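Local atomic coordinates of beta-galactosidase (Marinomonas sp. ef1, PDB entry 6Y2K), a protein that hydrolyses terminal beta-D-galactosyl residues from beta-galactosides as a cold-active hexameric beta-galactosidase of glycoside hydrolase family 42, from an Antarctic Marinomonas. Residues V68-T76 and Y113-M124; R98-F108 and D140-S151. All blocks are in the same frame, centred on the assembly; numbering follows the deposited sequence. Where two conformers were deposited one is given.

Interaction 1 (V68-T76 and Y113-M124)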
loop_
_atom_site.group_PDB
_atom_site.type_symbol
_atom_site.label_atom_id
_atom_site.label_comp_id
_atom_site.label_asym_id
_atom_site.label_seq_id
_atom_site.Cartn_x
_atom_site.Cartn_y
_atom_site.Cartn_z
ATOM N N VAL A 68 -18.662 -44.894 32.633
ATOM C CA VAL A 68 -17.239 -44.828 32.299
ATOM C C VAL A 68 -16.951 -45.318 30.882
ATOM O O VAL A 68 -17.495 -46.334 30.443
ATOM C CB VAL A 68 -16.377 -45.588 33.326
ATOM C CG1 VAL A 68 -14.906 -45.618 32.890
ATOM C CG2 VAL A 68 -16.510 -44.927 34.695
ATOM N N ILE A 69 -16.098 -44.565 30.180
ATOM C CA ILE A 69 -15.517 -44.974 28.909
ATOM C C ILE A 69 -14.094 -45.408 29.236
ATOM O O ILE A 69 -13.274 -44.577 29.618
ATOM C CB ILE A 69 -15.469 -43.811 27.883
ATOM C CG1 ILE A 69 -16.869 -43.227 27.624
ATOM C CG2 ILE A 69 -14.829 -44.271 26.573
ATOM C CD1 ILE A 69 -16.855 -41.790 27.127
ATOM N N LEU A 70 -13.799 -46.700 29.088
ATOM C CA LEU A 70 -12.502 -47.247 29.489
ATOM C C LEU A 70 -11.592 -47.302 28.260
ATOM O O LEU A 70 -11.946 -47.904 27.255
ATOM C CB LEU A 70 -12.665 -48.662 30.064
ATOM C CG LEU A 70 -11.984 -49.041 31.378
ATOM C CD1 LEU A 70 -11.904 -50.563 31.501
ATOM C CD2 LEU A 70 -10.622 -48.397 31.602
ATOM N N GLY A 71 -10.426 -46.677 28.338
ATOM C CA GLY A 71 -9.471 -46.697 27.217
ATOM C C GLY A 71 -8.445 -47.820 27.326
ATOM O O GLY A 71 -7.837 -47.978 28.378
ATOM N N THR A 72 -8.240 -48.589 26.250
ATOM C CA THR A 72 -7.126 -49.529 26.201
ATOM C C THR A 72 -5.843 -48.686 26.098
ATOM O O THR A 72 -5.835 -47.668 25.406
ATOM C CB THR A 72 -7.200 -50.570 25.047
ATOM O OG1 THR A 72 -7.066 -49.939 23.763
ATOM C CG2 THR A 72 -8.493 -51.356 25.115
ATOM N N PRO A 73 -4.772 -49.095 26.795
ATOM C CA PRO A 73 -3.589 -48.255 26.965
ATOM C C PRO A 73 -2.491 -48.414 25.896
ATOM O O PRO A 73 -1.325 -48.084 26.151
ATOM C CB PRO A 73 -3.080 -48.707 28.334
ATOM C CG PRO A 73 -3.349 -50.170 28.310
ATOM C CD PRO A 73 -4.693 -50.298 27.646
ATOM N N THR A 74 -2.870 -48.844 24.699
ATOM C CA THR A 74 -1.906 -49.276 23.686
ATOM C C THR A 74 -1.224 -48.141 22.894
ATOM O O THR A 74 -0.300 -48.408 22.120
ATOM C CB THR A 74 -2.551 -50.275 22.704
ATOM O OG1 THR A 74 -3.724 -49.702 22.121
ATOM C CG2 THR A 74 -2.936 -51.559 23.415
ATOM N N ALA A 75 -1.656 -46.896 23.091
ATOM C CA ALA A 75 -1.017 -45.739 22.452
ATOM C C ALA A 75 0.361 -45.454 23.016
ATOM O O ALA A 75 1.213 -44.900 22.312
ATOM C CB ALA A 75 -1.890 -44.498 22.602
ATOM N N THR A 76 0.565 -45.808 24.284
ATOM C CA THR A 76 1.779 -45.487 25.021
ATOM C C THR A 76 2.305 -46.711 25.785
ATOM O O THR A 76 2.214 -46.763 27.011
ATOM C CB THR A 76 1.537 -44.303 25.989
ATOM O OG1 THR A 76 0.287 -44.459 26.666
ATOM C CG2 THR A 76 1.503 -42.997 25.229
ATOM N N TYR A 113 4.230 -56.295 18.414
ATOM C CA TYR A 113 3.450 -55.395 19.274
ATOM C C TYR A 113 1.960 -55.763 19.260
ATOM O O TYR A 113 1.290 -55.642 20.277
ATOM C CB TYR A 113 3.653 -53.908 18.931
ATOM C CG TYR A 113 2.951 -52.984 19.916
ATOM C CD1 TYR A 113 3.137 -53.139 21.291
ATOM C CD2 TYR A 113 2.083 -51.982 19.480
ATOM C CE1 TYR A 113 2.491 -52.320 22.207
ATOM C CE2 TYR A 113 1.436 -51.145 20.389
ATOM C CZ TYR A 113 1.646 -51.325 21.753
ATOM O OH TYR A 113 1.030 -50.535 22.668
ATOM N N ARG A 114 1.448 -56.231 18.125
ATOM C CA ARG A 114 0.055 -56.697 18.087
ATOM C C ARG A 114 -0.205 -57.832 19.083
ATOM O O ARG A 114 -1.266 -57.864 19.702
ATOM C CB ARG A 114 -0.355 -57.155 16.697
ATOM C CG ARG A 114 -0.707 -56.012 15.770
ATOM C CD ARG A 114 -1.180 -56.575 14.450
ATOM N NE ARG A 114 -1.047 -55.617 13.380
ATOM C CZ ARG A 114 -1.335 -55.868 12.110
ATOM N NH1 ARG A 114 -1.809 -57.057 11.721
ATOM N NH2 ARG A 114 -1.155 -54.914 11.215
ATOM N N GLU A 115 0.744 -58.760 19.217
ATOM C CA GLU A 115 0.594 -59.835 20.203
ATOM C C GLU A 115 0.630 -59.280 21.629
ATOM O O GLU A 115 -0.161 -59.708 22.471
ATOM C CB GLU A 115 1.623 -60.951 19.994
ATOM C CG GLU A 115 1.361 -61.771 18.740
ATOM C CD GLU A 115 -0.072 -62.286 18.646
ATOM O OE1 GLU A 115 -0.487 -63.038 19.550
ATOM O OE2 GLU A 115 -0.784 -61.956 17.673
ATOM N N GLU A 116 1.508 -58.305 21.903
ATOM C CA GLU A 116 1.502 -57.639 23.217
ATOM C C GLU A 116 0.171 -56.920 23.476
ATOM O O GLU A 116 -0.336 -56.952 24.595
ATOM C CB GLU A 116 2.668 -56.650 23.381
ATOM C CG GLU A 116 4.057 -57.285 23.375
ATOM C CD GLU A 116 4.487 -57.873 24.718
ATOM O OE1 GLU A 116 3.629 -58.132 25.591
ATOM O OE2 GLU A 116 5.711 -58.079 24.906
ATOM N N CYS A 117 -0.395 -56.292 22.441
ATOM C CA CYS A 117 -1.719 -55.664 22.549
ATOM C C CYS A 117 -2.813 -56.702 22.819
ATOM O O CYS A 117 -3.703 -56.455 23.638
ATOM C CB CYS A 117 -2.055 -54.838 21.300
ATOM S SG CYS A 117 -1.045 -53.346 21.119
ATOM N N ARG A 118 -2.750 -57.841 22.122
ATOM C CA ARG A 118 -3.690 -58.940 22.363
ATOM C C ARG A 118 -3.674 -59.350 23.837
ATOM O O ARG A 118 -4.736 -59.518 24.439
ATOM C CB ARG A 118 -3.389 -60.154 21.477
ATOM C CG ARG A 118 -4.540 -61.162 21.399
ATOM C CD ARG A 118 -4.107 -62.458 20.721
ATOM N NE ARG A 118 -3.472 -62.206 19.434
ATOM C CZ ARG A 118 -4.130 -61.875 18.330
ATOM N NH1 ARG A 118 -5.450 -61.757 18.352
ATOM N NH2 ARG A 118 -3.465 -61.660 17.208
ATOM N N ARG A 119 -2.470 -59.489 24.407
ATOM C CA ARG A 119 -2.302 -59.856 25.823
ATOM C C ARG A 119 -2.937 -58.846 26.768
ATOM O O ARG A 119 -3.724 -59.216 27.638
ATOM C CB ARG A 119 -0.818 -60.012 26.204
ATOM C CG ARG A 119 -0.614 -60.556 27.621
ATOM C CD ARG A 119 0.826 -60.510 28.127
ATOM N NE ARG A 119 1.355 -59.150 28.167
ATOM C CZ ARG A 119 1.482 -58.408 29.265
ATOM N NH1 ARG A 119 1.144 -58.879 30.462
ATOM N NH2 ARG A 119 1.970 -57.186 29.144
ATOM N N MET A 120 -2.577 -57.572 26.611
ATOM C CA MET A 120 -3.037 -56.532 27.536
ATOM C C MET A 120 -4.534 -56.246 27.403
ATOM O O MET A 120 -5.222 -56.073 28.412
ATOM C CB MET A 120 -2.222 -55.230 27.378
ATOM C CG MET A 120 -2.765 -54.046 28.170
ATOM S SD MET A 120 -2.874 -54.315 29.952
ATOM C CE MET A 120 -1.166 -54.115 30.442
ATOM N N VAL A 121 -5.030 -56.187 26.171
ATOM C CA VAL A 121 -6.453 -55.923 25.954
ATOM C C VAL A 121 -7.307 -57.086 26.473
ATOM O O VAL A 121 -8.376 -56.855 27.041
ATOM C CB VAL A 121 -6.777 -55.590 24.483
ATOM C CG1 VAL A 121 -8.287 -55.466 24.268
ATOM C CG2 VAL A 121 -6.095 -54.281 24.091
ATOM N N THR A 122 -6.836 -58.316 26.285
ATOM C CA THR A 122 -7.496 -59.485 26.870
ATOM C C THR A 122 -7.511 -59.409 28.398
ATOM O O THR A 122 -8.563 -59.614 29.008
ATOM C CB THR A 122 -6.851 -60.802 26.413
ATOM O OG1 THR A 122 -6.939 -60.899 24.988
ATOM C CG2 THR A 122 -7.565 -62.016 27.049
ATOM N N MET A 123 -6.365 -59.103 29.010
ATOM C CA MET A 123 -6.306 -58.918 30.468
ATOM C C MET A 123 -7.332 -57.898 30.962
ATOM O O MET A 123 -8.081 -58.176 31.897
ATOM C CB MET A 123 -4.915 -58.470 30.928
ATOM C CG MET A 123 -3.877 -59.573 31.055
ATOM S SD MET A 123 -2.457 -59.009 32.031
ATOM C CE MET A 123 -1.771 -57.769 30.955
ATOM N N MET A 124 -7.360 -56.723 30.330
ATOM C CA MET A 124 -8.290 -55.641 30.714
ATOM C C MET A 124 -9.750 -55.981 30.491
ATOM O O MET A 124 -10.583 -55.712 31.355
ATOM C CB MET A 124 -8.012 -54.351 29.936
ATOM C CG MET A 124 -7.120 -53.366 30.643
ATOM S SD MET A 124 -7.146 -51.763 29.814
ATOM C CE MET A 124 -8.016 -50.672 30.932
#

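Interaction 2 (R98-F108 and D140-S151). With GOL (glycerol), chain D.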
loop_
_atom_site.group_PDB
_atom_site.type_symbol
_atom_site.label_atom_id
_atom_site.label_comp_id
_atom_site.label_asym_id
_atom_site.label_seq_id
_atom_site.Cartn_x
_atom_site.Cartn_y
_atom_site.Cartn_z
ATOM N N ARG A 98 11.674 -43.714 15.161
ATOM C CA ARG A 98 10.812 -42.842 15.946
ATOM C C ARG A 98 10.725 -43.436 17.350
ATOM O O ARG A 98 9.994 -44.410 17.583
ATOM C CB ARG A 98 9.432 -42.730 15.304
ATOM C CG ARG A 98 9.483 -42.339 13.839
ATOM C CD ARG A 98 8.130 -41.889 13.328
ATOM N NE ARG A 98 7.768 -40.558 13.819
ATOM C CZ ARG A 98 6.637 -39.921 13.526
ATOM N NH1 ARG A 98 5.724 -40.486 12.734
ATOM N NH2 ARG A 98 6.410 -38.710 14.031
ATOM N N GLY A 99 11.482 -42.847 18.275
ATOM C CA GLY A 99 11.759 -43.479 19.563
ATOM C C GLY A 99 10.774 -43.200 20.681
ATOM O O GLY A 99 9.915 -42.318 20.581
ATOM N N PHE A 100 10.926 -43.977 21.749
ATOM C CA PHE A 100 10.313 -43.723 23.054
ATOM C C PHE A 100 10.692 -42.345 23.615
ATOM O O PHE A 100 11.769 -41.805 23.318
ATOM C CB PHE A 100 10.763 -44.820 24.036
ATOM C CG PHE A 100 10.044 -44.805 25.360
ATOM C CD1 PHE A 100 8.872 -45.531 25.545
ATOM C CD2 PHE A 100 10.554 -44.088 26.428
ATOM C CE1 PHE A 100 8.203 -45.516 26.765
ATOM C CE2 PHE A 100 9.885 -44.063 27.653
ATOM C CZ PHE A 100 8.714 -44.782 27.820
ATOM N N GLY A 101 9.810 -41.817 24.466
ATOM C CA GLY A 101 9.994 -40.539 25.153
ATOM C C GLY A 101 8.848 -39.553 24.986
ATOM O O GLY A 101 8.847 -38.493 25.638
ATOM N N SER A 102 7.903 -39.885 24.093
ATOM C CA SER A 102 6.688 -39.115 23.867
ATOM C C SER A 102 5.520 -40.119 23.864
ATOM O O SER A 102 5.304 -40.798 24.886
ATOM C CB SER A 102 6.810 -38.270 22.573
ATOM O OG SER A 102 6.909 -39.068 21.394
ATOM N N ARG A 103 4.784 -40.227 22.761
ATOM C CA ARG A 103 3.699 -41.212 22.641
ATOM C C ARG A 103 3.609 -41.726 21.211
ATOM O O ARG A 103 4.248 -41.173 20.317
ATOM C CB ARG A 103 2.349 -40.612 23.085
ATOM C CG ARG A 103 1.905 -39.358 22.333
ATOM C CD ARG A 103 0.499 -38.929 22.747
ATOM N NE ARG A 103 0.093 -37.671 22.117
ATOM C CZ ARG A 103 -0.992 -36.962 22.445
ATOM N NH1 ARG A 103 -1.821 -37.348 23.423
ATOM N NH2 ARG A 103 -1.245 -35.835 21.787
ATOM N N ARG A 104 2.813 -42.785 21.024
ATOM C CA ARG A 104 2.546 -43.398 19.716
ATOM C C ARG A 104 3.792 -44.005 19.043
ATOM O O ARG A 104 3.891 -44.064 17.815
ATOM C CB ARG A 104 1.819 -42.409 18.781
ATOM C CG ARG A 104 0.436 -41.973 19.278
ATOM C CD ARG A 104 -0.500 -41.672 18.103
ATOM N NE ARG A 104 -0.512 -42.841 17.246
ATOM C CZ ARG A 104 -1.190 -43.954 17.505
ATOM N NH1 ARG A 104 -2.011 -44.041 18.550
ATOM N NH2 ARG A 104 -1.065 -44.985 16.694
ATOM N N HIS A 105 4.689 -44.532 19.872
ATOM C CA HIS A 105 5.962 -45.147 19.427
ATOM C C HIS A 105 5.785 -46.621 19.036
ATOM O O HIS A 105 6.286 -47.532 19.694
ATOM C CB HIS A 105 7.063 -44.981 20.497
ATOM C CG HIS A 105 6.553 -45.078 21.899
ATOM N ND1 HIS A 105 6.125 -43.972 22.600
ATOM C CD2 HIS A 105 6.344 -46.144 22.709
ATOM C CE1 HIS A 105 5.707 -44.347 23.794
ATOM N NE2 HIS A 105 5.829 -45.660 23.888
ATOM N N TYR A 106 5.059 -46.840 17.946
ATOM C CA TYR A 106 4.977 -48.142 17.305
ATOM C C TYR A 106 4.521 -47.983 15.862
ATOM O O TYR A 106 3.856 -46.995 15.518
ATOM C CB TYR A 106 4.008 -49.077 18.050
ATOM C CG TYR A 106 2.546 -48.649 18.070
ATOM C CD1 TYR A 106 1.672 -49.009 17.039
ATOM C CD2 TYR A 106 2.024 -47.919 19.143
ATOM C CE1 TYR A 106 0.328 -48.635 17.061
ATOM C CE2 TYR A 106 0.691 -47.529 19.168
ATOM C CZ TYR A 106 -0.156 -47.895 18.130
ATOM O OH TYR A 106 -1.481 -47.519 18.166
ATOM N N THR A 107 4.880 -48.950 15.027
ATOM C CA THR A 107 4.252 -49.080 13.718
ATOM C C THR A 107 3.108 -50.082 13.823
ATOM O O THR A 107 3.245 -51.130 14.467
ATOM C CB THR A 107 5.202 -49.478 12.572
ATOM O OG1 THR A 107 4.415 -49.897 11.443
ATOM C CG2 THR A 107 6.178 -50.598 12.961
ATOM N N PHE A 108 1.991 -49.746 13.174
ATOM C CA PHE A 108 0.807 -50.617 13.095
ATOM C C PHE A 108 1.109 -51.968 12.419
ATOM O O PHE A 108 0.348 -52.934 12.592
ATOM C CB PHE A 108 -0.312 -49.924 12.304
ATOM C CG PHE A 108 -0.940 -48.760 13.010
ATOM C CD1 PHE A 108 -1.962 -48.967 13.920
ATOM C CD2 PHE A 108 -0.534 -47.447 12.746
ATOM C CE1 PHE A 108 -2.567 -47.904 14.572
ATOM C CE2 PHE A 108 -1.132 -46.380 13.396
ATOM C CZ PHE A 108 -2.152 -46.609 14.309
ATOM N N ASP A 140 -7.222 -47.704 22.044
ATOM C CA ASP A 140 -5.990 -46.946 21.811
ATOM C C ASP A 140 -6.276 -45.435 22.085
ATOM O O ASP A 140 -7.023 -45.103 23.030
ATOM C CB ASP A 140 -5.487 -47.270 20.385
ATOM C CG ASP A 140 -4.001 -46.964 20.156
ATOM O OD1 ASP A 140 -3.699 -45.803 19.762
ATOM O OD2 ASP A 140 -3.159 -47.888 20.279
ATOM N N ASN A 141 -5.674 -44.535 21.308
ATOM C CA ASN A 141 -5.889 -43.094 21.446
ATOM C C ASN A 141 -5.334 -42.378 20.212
ATOM O O ASN A 141 -4.122 -42.342 20.015
ATOM C CB ASN A 141 -5.205 -42.535 22.699
ATOM C CG ASN A 141 -5.589 -41.088 22.964
ATOM O OD1 ASN A 141 -6.699 -40.802 23.459
ATOM N ND2 ASN A 141 -4.691 -40.163 22.620
ATOM N N GLU A 142 -6.229 -41.837 19.390
ATOM C CA GLU A 142 -5.868 -41.007 18.238
ATOM C C GLU A 142 -4.885 -41.709 17.307
ATOM O O GLU A 142 -3.743 -41.277 17.130
ATOM C CB GLU A 142 -5.320 -39.635 18.686
ATOM C CG GLU A 142 -6.342 -38.717 19.357
ATOM C CD GLU A 142 -5.828 -37.290 19.535
ATOM O OE1 GLU A 142 -4.614 -37.120 19.773
ATOM O OE2 GLU A 142 -6.630 -36.328 19.432
ATOM N N TYR A 143 -5.353 -42.805 16.715
ATOM C CA TYR A 143 -4.623 -43.508 15.672
ATOM C C TYR A 143 -4.129 -42.482 14.674
ATOM O O TYR A 143 -4.909 -41.635 14.232
ATOM C CB TYR A 143 -5.526 -44.485 14.898
ATOM C CG TYR A 143 -6.027 -45.712 15.636
ATOM C CD1 TYR A 143 -5.198 -46.447 16.478
ATOM C CD2 TYR A 143 -7.324 -46.174 15.435
ATOM C CE1 TYR A 143 -5.660 -47.591 17.127
ATOM C CE2 TYR A 143 -7.795 -47.312 16.081
ATOM C CZ TYR A 143 -6.962 -48.019 16.921
ATOM O OH TYR A 143 -7.434 -49.152 17.560
ATOM N N GLY A 144 -2.845 -42.557 14.329
ATOM C CA GLY A 144 -2.275 -41.710 13.287
ATOM C C GLY A 144 -1.708 -40.383 13.770
ATOM O O GLY A 144 -0.937 -39.763 13.031
ATOM N N CYS A 145 -2.030 -39.951 14.999
ATOM C CA CYS A 145 -1.562 -38.640 15.481
ATOM C C CYS A 145 -0.044 -38.562 15.356
ATOM O O CYS A 145 0.658 -39.566 15.535
ATOM C CB CYS A 145 -1.978 -38.358 16.931
ATOM S SG CYS A 145 -1.868 -36.601 17.381
ATOM N N HIS A 146 0.446 -37.369 15.036
ATOM C CA HIS A 146 1.877 -37.134 14.791
ATOM C C HIS A 146 2.379 -37.890 13.544
ATOM O O HIS A 146 3.554 -38.258 13.465
ATOM C CB HIS A 146 2.728 -37.484 16.024
ATOM C CG HIS A 146 2.079 -37.139 17.329
ATOM N ND1 HIS A 146 1.815 -35.841 17.707
ATOM C CD2 HIS A 146 1.635 -37.926 18.337
ATOM C CE1 HIS A 146 1.233 -35.844 18.893
ATOM N NE2 HIS A 146 1.114 -37.096 19.298
ATOM N N ASP A 147 1.480 -38.108 12.578
ATOM C CA ASP A 147 1.796 -38.773 11.310
ATOM C C ASP A 147 2.398 -40.166 11.512
ATOM O O ASP A 147 3.495 -40.482 11.022
ATOM C CB ASP A 147 2.698 -37.874 10.445
ATOM C CG ASP A 147 2.152 -36.459 10.317
ATOM O OD1 ASP A 147 0.960 -36.301 9.984
ATOM O OD2 ASP A 147 2.913 -35.507 10.570
ATOM N N THR A 148 1.651 -41.002 12.229
ATOM C CA THR A 148 2.110 -42.339 12.608
ATOM C C THR A 148 1.455 -43.486 11.814
ATOM O O THR A 148 1.702 -44.655 12.116
ATOM C CB THR A 148 1.975 -42.559 14.142
ATOM O OG1 THR A 148 0.672 -42.170 14.608
ATOM C CG2 THR A 148 3.037 -41.741 14.882
ATOM N N VAL A 149 0.661 -43.168 10.787
ATOM C CA VAL A 149 0.106 -44.198 9.899
ATOM C C VAL A 149 1.215 -44.727 8.974
ATOM O O VAL A 149 1.494 -45.926 8.961
ATOM C CB VAL A 149 -1.088 -43.677 9.072
ATOM C CG1 VAL A 149 -1.583 -44.739 8.096
ATOM C CG2 VAL A 149 -2.221 -43.241 9.998
ATOM N N LEU A 150 1.839 -43.833 8.210
ATOM C CA LEU A 150 2.949 -44.215 7.329
ATOM C C LEU A 150 4.218 -44.405 8.160
ATOM O O LEU A 150 4.585 -43.542 8.968
ATOM C CB LEU A 150 3.187 -43.159 6.242
ATOM C CG LEU A 150 2.039 -42.865 5.273
ATOM C CD1 LEU A 150 2.497 -41.873 4.213
ATOM C CD2 LEU A 150 1.503 -44.127 4.612
ATOM N N SER A 151 4.844 -45.566 8.003
ATOM C CA SER A 151 6.101 -45.901 8.666
ATOM C C SER A 151 6.955 -46.663 7.672
ATOM O O SER A 151 6.431 -47.318 6.770
ATOM C CB SER A 151 5.851 -46.730 9.929
ATOM O OG SER A 151 7.053 -47.323 10.408
HETATM C C1 GOL D . -4.753 -32.448 23.618
HETATM O O1 GOL D . -5.183 -31.203 23.004
HETATM C C2 GOL D . -3.891 -33.356 22.713
HETATM O O2 GOL D . -3.398 -34.449 23.533
HETATM C C3 GOL D . -4.697 -33.856 21.503
HETATM O O3 GOL D . -3.884 -34.453 20.461
HETATM O O HOH W 1 5.586 -43.326 11.696
HETATM O O HOH W 2 4.062 -45.033 13.437
HETATM O O HOH W 3 2.578 -47.458 11.355
#

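Interaction 1 (V68-T76 and Y113-M124)
The phenol OH of Tyr113 donates a hydrogen bond of 2.6 Å to the carbonyl O of Thr74, joining the start of helix 111-128 to the loop that follows strand 67-71. Strand and helix form the third beta-alpha unit of a TIM barrel, the helix packing outside the strand it follows. With CG anti to the backbone N (chi1 -174°), the Tyr113 ring swings across to the loop; Thr74 O meets its edge, near the ring plane, while the ring's hydroxyl lies 23° out of the carbonyl plane. Tyrosine suits the place because its phenol oxygen spans the gap to the backbone carbonyl. One turn on, Cys117 SG lies over a rim of the Tyr113 ring and touches Thr74 CG2 at 3.5 Å. Threonine suits both loop positions because it has two faces: its methyl meets the helix, as where Thr72 CG2 rests 3.9 Å from Val121 CG2, while its hydroxyl serves polar partners beyond helix 111-128. The OG1 atoms of Thr72 and Thr74 both bond to Gln226 of helix 205-233 and to Asp140, through its backbone N and its OD2 respectively. Pro73, between them, puts ring carbons on two methionines: its CG lies 3.9 Å from Met120 CG, and Trp39 covers this pair from helix 39-42. Met124 runs past the proline in the opposite direction, its SD 3.6 Å from Pro73 CD. Flexible and unbranched, it bends at its last torsion (chi3 110°), bringing its CE to Leu70, tip to tip, 3.5 Å from CD2.

Interaction 2 (R98-F108 and D140-S151)
Thr107 and Ser151 bring the two irregular loops closest, CA to CA 6.2 Å, and a water donating to both Tyr106 O and Thr148 O bridges the backbones, while a type II turn from Glu142 to Cys145, with Gly144 at a positive phi that calls for glycine, passes over one face of the Arg104 guanidinium. These loops follow strands 67-71 and 134-138 at the C-terminal mouth of the TIM barrel. The Arg104 chain turns at its third torsion (chi3 54°), presenting the guanidinium edge to several acceptors. NH1 forms an in-plane salt bridge with Asp140 OD1 (2.7 Å), and NE bonds to Thr148 OG1 (3.0 Å), which itself donates to Cys145 O. A leucine in place of Arg104 would probably leave the buried Asp140 carboxylate without its charged mate and Thr148 OG1 without the N-H of NE. The other carboxylate oxygen, Asp140 OD2, bonds to Thr74 OG1 and, weakly, takes the Tyr106 hydroxyl.

Two more arginines suit the 98-108 loop by length and number of N-H groups. Arg98 points NH1 and NH2 end-on at the carbonyl O of His146, NH2 making the shorter and straighter bond, 2.9 Å; NH2 also reaches Val200 O of a second subunit. Arg103, extended, gives NE to His146 NE2 (3.1 Å), in the imidazole plane, and its NH2 holds glycerol O2. Glycerol O3 donates to Glu142 OE1 at 2.8 Å. Trp322, Glu362 and His365 also bind this polyol, probably from the crystallisation liquor, in a place consistent with the family's sugar pocket. Phe108 CE1 lies 3.6 Å from Tyr143 CD1, the rings inclined at 71°. Phe108 rests on Gln218 and Val219 of helix 205-233, while Cys145 and Glu142 touch Met244 at the end of strand 238-244.

In the fold
The centres of the two interactions lie 15 Å apart on one side of the chain's centre, within the TIM barrel. Their segments alternate along the sequence: 68-76, 98-108, 113-124, then 140-151. Interaction 1 packs the third barrel strand's end and its loop on helix 111-128; interaction 2 joins the loop leading into that helix to the loop after the neighbouring strand, 134-138. They meet directly at Asp140 and, by packing, where Thr76 touches Arg103. The wall of the barrel is thus continuous with the loops at its mouth, where glycerol is bound, and the 98-108 loop carries the connection on to a second subunit of the hexamer.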